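Local coordinates for 4-alpha-glucanotransferase (Aquifex aeolicus, PDB 1TZ7), which belongs to the amylomaltase (disproportionating enzyme) family of glucanotransferases and is built on a barrel of parallel strands ringed by helices, at residues K54-S59 against E492-L497; I26-T31 against I455-L460. All coordinates share one frame; numbering follows the deposited sequence.

Contact 1 (K54-S59 against E492-L497)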
loop_
_atom_site.group_PDB
_atom_site.type_symbol
_atom_site.label_atom_id
_atom_site.label_comp_id
_atom_site.label_asym_id
_atom_site.label_seq_id
_atom_site.Cartn_x
_atom_site.Cartn_y
_atom_site.Cartn_z
ATOM N N LYS A 54 -3.165 -12.655 -16.798
ATOM C CA LYS A 54 -4.264 -13.315 -17.498
ATOM C C LYS A 54 -3.795 -14.594 -18.192
ATOM O O LYS A 54 -4.429 -15.642 -18.068
ATOM C CB LYS A 54 -4.881 -12.355 -18.524
ATOM C CG LYS A 54 -6.095 -12.928 -19.286
ATOM C CD LYS A 54 -7.171 -13.437 -18.333
ATOM C CE LYS A 54 -8.489 -13.657 -19.050
ATOM N NZ LYS A 54 -8.397 -14.756 -20.040
ATOM N N GLU A 55 -2.684 -14.501 -18.920
ATOM C CA GLU A 55 -2.170 -15.637 -19.692
ATOM C C GLU A 55 -1.814 -16.813 -18.773
ATOM O O GLU A 55 -2.037 -17.969 -19.122
ATOM C CB GLU A 55 -0.935 -15.218 -20.514
ATOM C CG GLU A 55 -1.012 -15.600 -21.989
ATOM C CD GLU A 55 -0.799 -17.087 -22.225
ATOM O OE1 GLU A 55 -0.304 -17.772 -21.315
ATOM O OE2 GLU A 55 -1.122 -17.567 -23.322
ATOM N N CYS A 56 -1.262 -16.500 -17.600
ATOM C CA CYS A 56 -0.854 -17.522 -16.629
ATOM C C CYS A 56 -2.059 -18.150 -15.919
ATOM O O CYS A 56 -1.999 -19.296 -15.489
ATOM C CB CYS A 56 0.088 -16.911 -15.577
ATOM S SG CYS A 56 1.735 -16.484 -16.197
ATOM N N GLY A 57 -3.143 -17.381 -15.793
ATOM C CA GLY A 57 -4.333 -17.830 -15.072
ATOM C C GLY A 57 -4.466 -17.210 -13.674
ATOM O O GLY A 57 -5.301 -17.642 -12.874
ATOM N N PHE A 58 -3.642 -16.208 -13.382
ATOM C CA PHE A 58 -3.755 -15.467 -12.124
ATOM C C PHE A 58 -5.045 -14.664 -12.103
ATOM O O PHE A 58 -5.524 -14.220 -13.149
ATOM C CB PHE A 58 -2.573 -14.507 -11.951
ATOM C CG PHE A 58 -1.284 -15.181 -11.565
ATOM C CD1 PHE A 58 -1.101 -15.676 -10.280
ATOM C CD2 PHE A 58 -0.247 -15.297 -12.478
ATOM C CE1 PHE A 58 0.094 -16.288 -9.916
ATOM C CE2 PHE A 58 0.951 -15.909 -12.119
ATOM C CZ PHE A 58 1.117 -16.404 -10.833
ATOM N N SER A 59 -5.603 -14.471 -10.903
ATOM C CA SER A 59 -6.838 -13.692 -10.732
ATOM C C SER A 59 -6.652 -12.489 -9.798
ATOM O O SER A 59 -7.574 -11.696 -9.617
ATOM C CB SER A 59 -7.941 -14.573 -10.169
ATOM O OG SER A 59 -8.202 -15.674 -11.002
ATOM N N GLU A 492 5.188 -20.257 -18.807
ATOM C CA GLU A 492 4.825 -21.665 -19.025
ATOM C C GLU A 492 4.991 -22.471 -17.737
ATOM O O GLU A 492 4.196 -23.360 -17.442
ATOM C CB GLU A 492 5.680 -22.279 -20.141
ATOM C CG GLU A 492 4.911 -23.221 -21.056
ATOM C CD GLU A 492 3.813 -22.513 -21.835
ATOM O OE1 GLU A 492 2.622 -22.707 -21.502
ATOM O OE2 GLU A 492 4.143 -21.762 -22.779
ATOM N N PHE A 493 6.025 -22.143 -16.975
ATOM C CA PHE A 493 6.299 -22.819 -15.717
ATOM C C PHE A 493 5.184 -22.532 -14.690
ATOM O O PHE A 493 4.617 -23.452 -14.110
ATOM C CB PHE A 493 7.677 -22.385 -15.175
ATOM C CG PHE A 493 7.815 -22.504 -13.684
ATOM C CD1 PHE A 493 7.744 -21.370 -12.873
ATOM C CD2 PHE A 493 8.028 -23.741 -13.086
ATOM C CE1 PHE A 493 7.874 -21.473 -11.488
ATOM C CE2 PHE A 493 8.159 -23.848 -11.704
ATOM C CZ PHE A 493 8.082 -22.707 -10.906
ATOM N N ILE A 494 4.872 -21.259 -14.487
ATOM C CA ILE A 494 3.916 -20.876 -13.449
ATOM C C ILE A 494 2.468 -21.206 -13.860
ATOM O O ILE A 494 1.659 -21.592 -13.029
ATOM C CB ILE A 494 4.058 -19.370 -13.093
ATOM C CG1 ILE A 494 3.300 -19.050 -11.795
ATOM C CG2 ILE A 494 3.537 -18.500 -14.217
ATOM C CD1 ILE A 494 3.854 -19.747 -10.559
ATOM N N LYS A 495 2.161 -21.060 -15.145
ATOM C CA LYS A 495 0.840 -21.439 -15.669
ATOM C C LYS A 495 0.547 -22.903 -15.370
ATOM O O LYS A 495 -0.534 -23.241 -14.884
ATOM C CB LYS A 495 0.767 -21.190 -17.182
ATOM C CG LYS A 495 -0.600 -21.491 -17.803
ATOM C CD LYS A 495 -0.616 -21.172 -19.302
ATOM C CE LYS A 495 -1.989 -21.440 -19.919
ATOM N NZ LYS A 495 -1.904 -21.687 -21.386
ATOM N N LYS A 496 1.518 -23.765 -15.658
ATOM C CA LYS A 496 1.395 -25.194 -15.376
ATOM C C LYS A 496 1.098 -25.436 -13.896
ATOM O O LYS A 496 0.241 -26.238 -13.552
ATOM C CB LYS A 496 2.685 -25.923 -15.767
ATOM C CG LYS A 496 2.562 -27.441 -15.789
ATOM C CD LYS A 496 3.060 -28.018 -17.105
ATOM C CE LYS A 496 2.834 -29.512 -17.173
ATOM N NZ LYS A 496 1.430 -29.850 -17.540
ATOM N N LEU A 497 1.817 -24.735 -13.031
ATOM C CA LEU A 497 1.676 -24.919 -11.583
ATOM C C LEU A 497 0.285 -24.524 -11.099
ATOM O O LEU A 497 -0.320 -25.231 -10.307
ATOM C CB LEU A 497 2.732 -24.097 -10.837
ATOM C CG LEU A 497 3.855 -24.876 -10.143
ATOM C CD1 LEU A 497 4.441 -25.935 -11.049
ATOM C CD2 LEU A 497 4.930 -23.921 -9.673
#
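Glu55 meets Lys495 near the surface, where the two side chains pass each other at a slant. The fully extended lysine, with CG opposite its own backbone N (chi1 -177°), runs back along the last carbonyls of helix 44-56, from Cys56 O to Glu55 O. Lys495 CD lies 3.5 Å from Glu55 O. The charged ends stay further apart: Glu55 OE1 is 4.2 Å from Lys495 NZ, beyond a salt bridge, and OE1 pairs instead with Lys491, just before 492-497. One residue on, Cys56 is buried and lays SG against the CG2 branch of Ile494, 3.4 Å away. Cys56 O lies 3.5 Å from Lys495 CG and takes a CA-H...O contact from Lys495 CA at 3.6 Å. Gly57 then ends the helix as the C-prime residue of a Schellman motif, with positive phi. Phe58 N bonds back to Leu53 O, and a weak bond joins Gly57 N to Lys54 O. In this TIM-barrel fold the turn leads from helix 44-56 towards barrel strand 60-62. Phe58 follows, and the Phe58 and Ile494 side chains cross at about a right angle. The ring reaches the other branch of that isoleucine, with Phe58 CZ 3.6 Å from Ile494 CG1.

Contact 2 (I26-T31 against I455-L460)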
loop_
_atom_site.group_PDB
_atom_site.type_symbol
_atom_site.label_atom_id
_atom_site.label_comp_id
_atom_site.label_asym_id
_atom_site.label_seq_id
_atom_site.Cartn_x
_atom_site.Cartn_y
_atom_site.Cartn_z
ATOM N N ILE A 26 -0.197 -12.194 -7.753
ATOM C CA ILE A 26 1.161 -11.739 -7.587
ATOM C C ILE A 26 1.178 -10.440 -6.791
ATOM O O ILE A 26 0.352 -9.559 -7.012
ATOM C CB ILE A 26 1.834 -11.536 -8.972
ATOM C CG1 ILE A 26 2.056 -12.896 -9.655
ATOM C CG2 ILE A 26 3.170 -10.790 -8.817
ATOM C CD1 ILE A 26 2.707 -12.804 -11.022
ATOM N N LEU A 27 2.120 -10.339 -5.852
ATOM C CA LEU A 27 2.371 -9.094 -5.141
ATOM C C LEU A 27 3.466 -8.303 -5.865
ATOM O O LEU A 27 4.625 -8.722 -5.915
ATOM C CB LEU A 27 2.774 -9.385 -3.684
ATOM C CG LEU A 27 3.340 -8.220 -2.849
ATOM C CD1 LEU A 27 2.413 -7.034 -2.860
ATOM C CD2 LEU A 27 3.601 -8.687 -1.415
ATOM N N LEU A 28 3.080 -7.170 -6.433
ATOM C CA LEU A 28 3.997 -6.333 -7.199
ATOM C C LEU A 28 3.522 -4.887 -7.175
ATOM O O LEU A 28 2.452 -4.572 -7.681
ATOM C CB LEU A 28 4.077 -6.821 -8.652
ATOM C CG LEU A 28 4.981 -5.997 -9.579
ATOM C CD1 LEU A 28 6.449 -6.241 -9.248
ATOM C CD2 LEU A 28 4.696 -6.328 -11.037
ATOM N N HIS A 29 4.320 -4.014 -6.584
ATOM C CA HIS A 29 4.000 -2.592 -6.541
ATOM C C HIS A 29 4.241 -1.948 -7.893
ATOM O O HIS A 29 5.120 -2.372 -8.654
ATOM C CB HIS A 29 4.847 -1.903 -5.488
ATOM C CG HIS A 29 4.392 -0.517 -5.139
ATOM N ND1 HIS A 29 3.099 -0.227 -4.762
ATOM C CD2 HIS A 29 5.070 0.653 -5.084
ATOM C CE1 HIS A 29 3.002 1.066 -4.497
ATOM N NE2 HIS A 29 4.183 1.621 -4.687
ATOM N N VAL A 30 3.461 -0.919 -8.185
ATOM C CA VAL A 30 3.532 -0.236 -9.470
ATOM C C VAL A 30 4.962 0.243 -9.775
ATOM O O VAL A 30 5.400 0.191 -10.913
ATOM C CB VAL A 30 2.549 0.972 -9.517
ATOM C CG1 VAL A 30 2.696 1.736 -10.817
ATOM C CG2 VAL A 30 1.091 0.488 -9.340
ATOM N N THR A 31 5.680 0.700 -8.742
ATOM C CA THR A 31 7.034 1.257 -8.931
ATOM C C THR A 31 7.993 0.218 -9.496
ATOM O O THR A 31 8.944 0.562 -10.186
ATOM C CB THR A 31 7.605 1.802 -7.596
ATOM O OG1 THR A 31 7.619 0.764 -6.607
ATOM C CG2 THR A 31 6.705 2.885 -7.006
ATOM N N ILE A 455 1.986 -14.884 -4.601
ATOM C CA ILE A 455 3.438 -14.997 -4.739
ATOM C C ILE A 455 4.035 -13.603 -4.911
ATOM O O ILE A 455 3.630 -12.867 -5.795
ATOM C CB ILE A 455 3.781 -15.855 -5.983
ATOM C CG1 ILE A 455 3.035 -17.197 -5.939
ATOM C CG2 ILE A 455 5.281 -16.084 -6.081
ATOM C CD1 ILE A 455 2.976 -17.902 -7.276
ATOM N N GLN A 456 5.007 -13.247 -4.073
ATOM C CA GLN A 456 5.776 -12.030 -4.314
ATOM C C GLN A 456 6.591 -12.191 -5.593
ATOM O O GLN A 456 7.172 -13.242 -5.834
ATOM C CB GLN A 456 6.698 -11.689 -3.126
ATOM C CG GLN A 456 7.032 -10.186 -3.050
ATOM C CD GLN A 456 7.984 -9.815 -1.911
ATOM O OE1 GLN A 456 8.237 -8.630 -1.678
ATOM N NE2 GLN A 456 8.508 -10.814 -1.214
ATOM N N MET A 457 6.620 -11.146 -6.409
ATOM C CA MET A 457 7.215 -11.232 -7.741
ATOM C C MET A 457 8.667 -11.692 -7.653
ATOM O O MET A 457 9.120 -12.472 -8.477
ATOM C CB MET A 457 7.134 -9.881 -8.455
ATOM C CG MET A 457 7.606 -9.918 -9.903
ATOM S SD MET A 457 6.536 -10.939 -10.950
ATOM C CE MET A 457 7.093 -10.451 -12.567
ATOM N N GLN A 458 9.383 -11.210 -6.634
ATOM C CA GLN A 458 10.800 -11.551 -6.443
ATOM C C GLN A 458 11.003 -13.059 -6.274
ATOM O O GLN A 458 12.045 -13.600 -6.658
ATOM C CB GLN A 458 11.366 -10.822 -5.211
ATOM C CG GLN A 458 11.499 -9.313 -5.382
ATOM C CD GLN A 458 10.320 -8.552 -4.794
ATOM O OE1 GLN A 458 9.172 -8.915 -5.020
ATOM N NE2 GLN A 458 10.606 -7.503 -4.038
ATOM N N ASP A 459 10.015 -13.730 -5.685
ATOM C CA ASP A 459 10.062 -15.185 -5.512
ATOM C C ASP A 459 9.838 -15.905 -6.842
ATOM O O ASP A 459 10.501 -16.902 -7.140
ATOM C CB ASP A 459 9.014 -15.637 -4.493
ATOM C CG ASP A 459 9.291 -15.115 -3.095
ATOM O OD1 ASP A 459 10.454 -14.743 -2.809
ATOM O OD2 ASP A 459 8.411 -15.039 -2.215
ATOM N N LEU A 460 8.903 -15.393 -7.635
ATOM C CA LEU A 460 8.670 -15.907 -8.984
ATOM C C LEU A 460 9.952 -15.836 -9.813
ATOM O O LEU A 460 10.233 -16.727 -10.620
ATOM C CB LEU A 460 7.564 -15.102 -9.673
ATOM C CG LEU A 460 6.579 -15.869 -10.568
ATOM C CD1 LEU A 460 5.837 -14.895 -11.473
ATOM C CD2 LEU A 460 7.273 -16.938 -11.392
HETATM O O HOH W 1 7.063 -7.296 -5.600
#
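Ile26 and Ile455 sit in register on neighbouring parallel strands, 23-27 and 452-456. These are the first and last strands of the eight-stranded TIM barrel, so their pairing closes the ring. Leu27 N gives a hydrogen bond to Ile455 O at 2.9 Å. Leu27 O then takes one from Met457 N at 3.2 Å, at the point where the second strand turns into helix 457-460.

Ile26 and Ile455 point to one face of the sheet. There Ile26 packs on Phe49 and Phe52 of helix 44-56, and Ile455 on Ile442 of helix 437-447. The two branches of Ile26 part on this side. Ile26 CG2 approaches Met457 SD at 4.0 Å, the two side chains crossing at a slant. CG1, beside the backbone N (chi1 -69°), carries Ile26 CD1 to Leu460 CD1 at 3.8 Å. Those two side chains meet at about a right angle.

On the other face, Leu27 and Gln456 run side by side and point the same way. Leu27 CD2 rests 4.1 Å from Gln456 CG. The amide end of Gln456 goes further, to a weak hydrogen bond from NE2 to Ser402.

Beyond the strand end, Leu28 and Met457 cross at a slant. Leu28 CD1 touches the base of the methionine, 3.8 Å from Met457 CB, with Met457 CG nearly as close. A bend at chi2 (65°) then carries the sulfur towards Ile26. Gln456 occupies the N-cap position of the short helix, and its backbone O accepts from both Asp459 N and Leu460 N. A water bridges the two segments. The water donates to Leu27 O, which also accepts from Met457 N, and to Gln458 OE1, with the water O 2.7 Å from Gln458 OE1.

Overall arrangement
The two contacts lie on the same side of the chain's centre, their own centres about 14 Å apart. Contact 2 belongs to the barrel wall, whereas contact 1 is further out, between helices 44-56 and 491-500. Both join an early part of the chain to a late one. Strand 23-27 is followed by helix 44-56, and helix 457-460 by helix 491-500, so the segments alternate in sequence. The contacts also touch: Phe58 CE2 packs on Ile26 CD1 at 3.7 Å, and Ile494 CD1 meets Ile455 CD1 at 3.9 Å. Apolar side chains thus link the first and last barrel strands to the outer helices, and parts near the beginning and the end of the chain pack together.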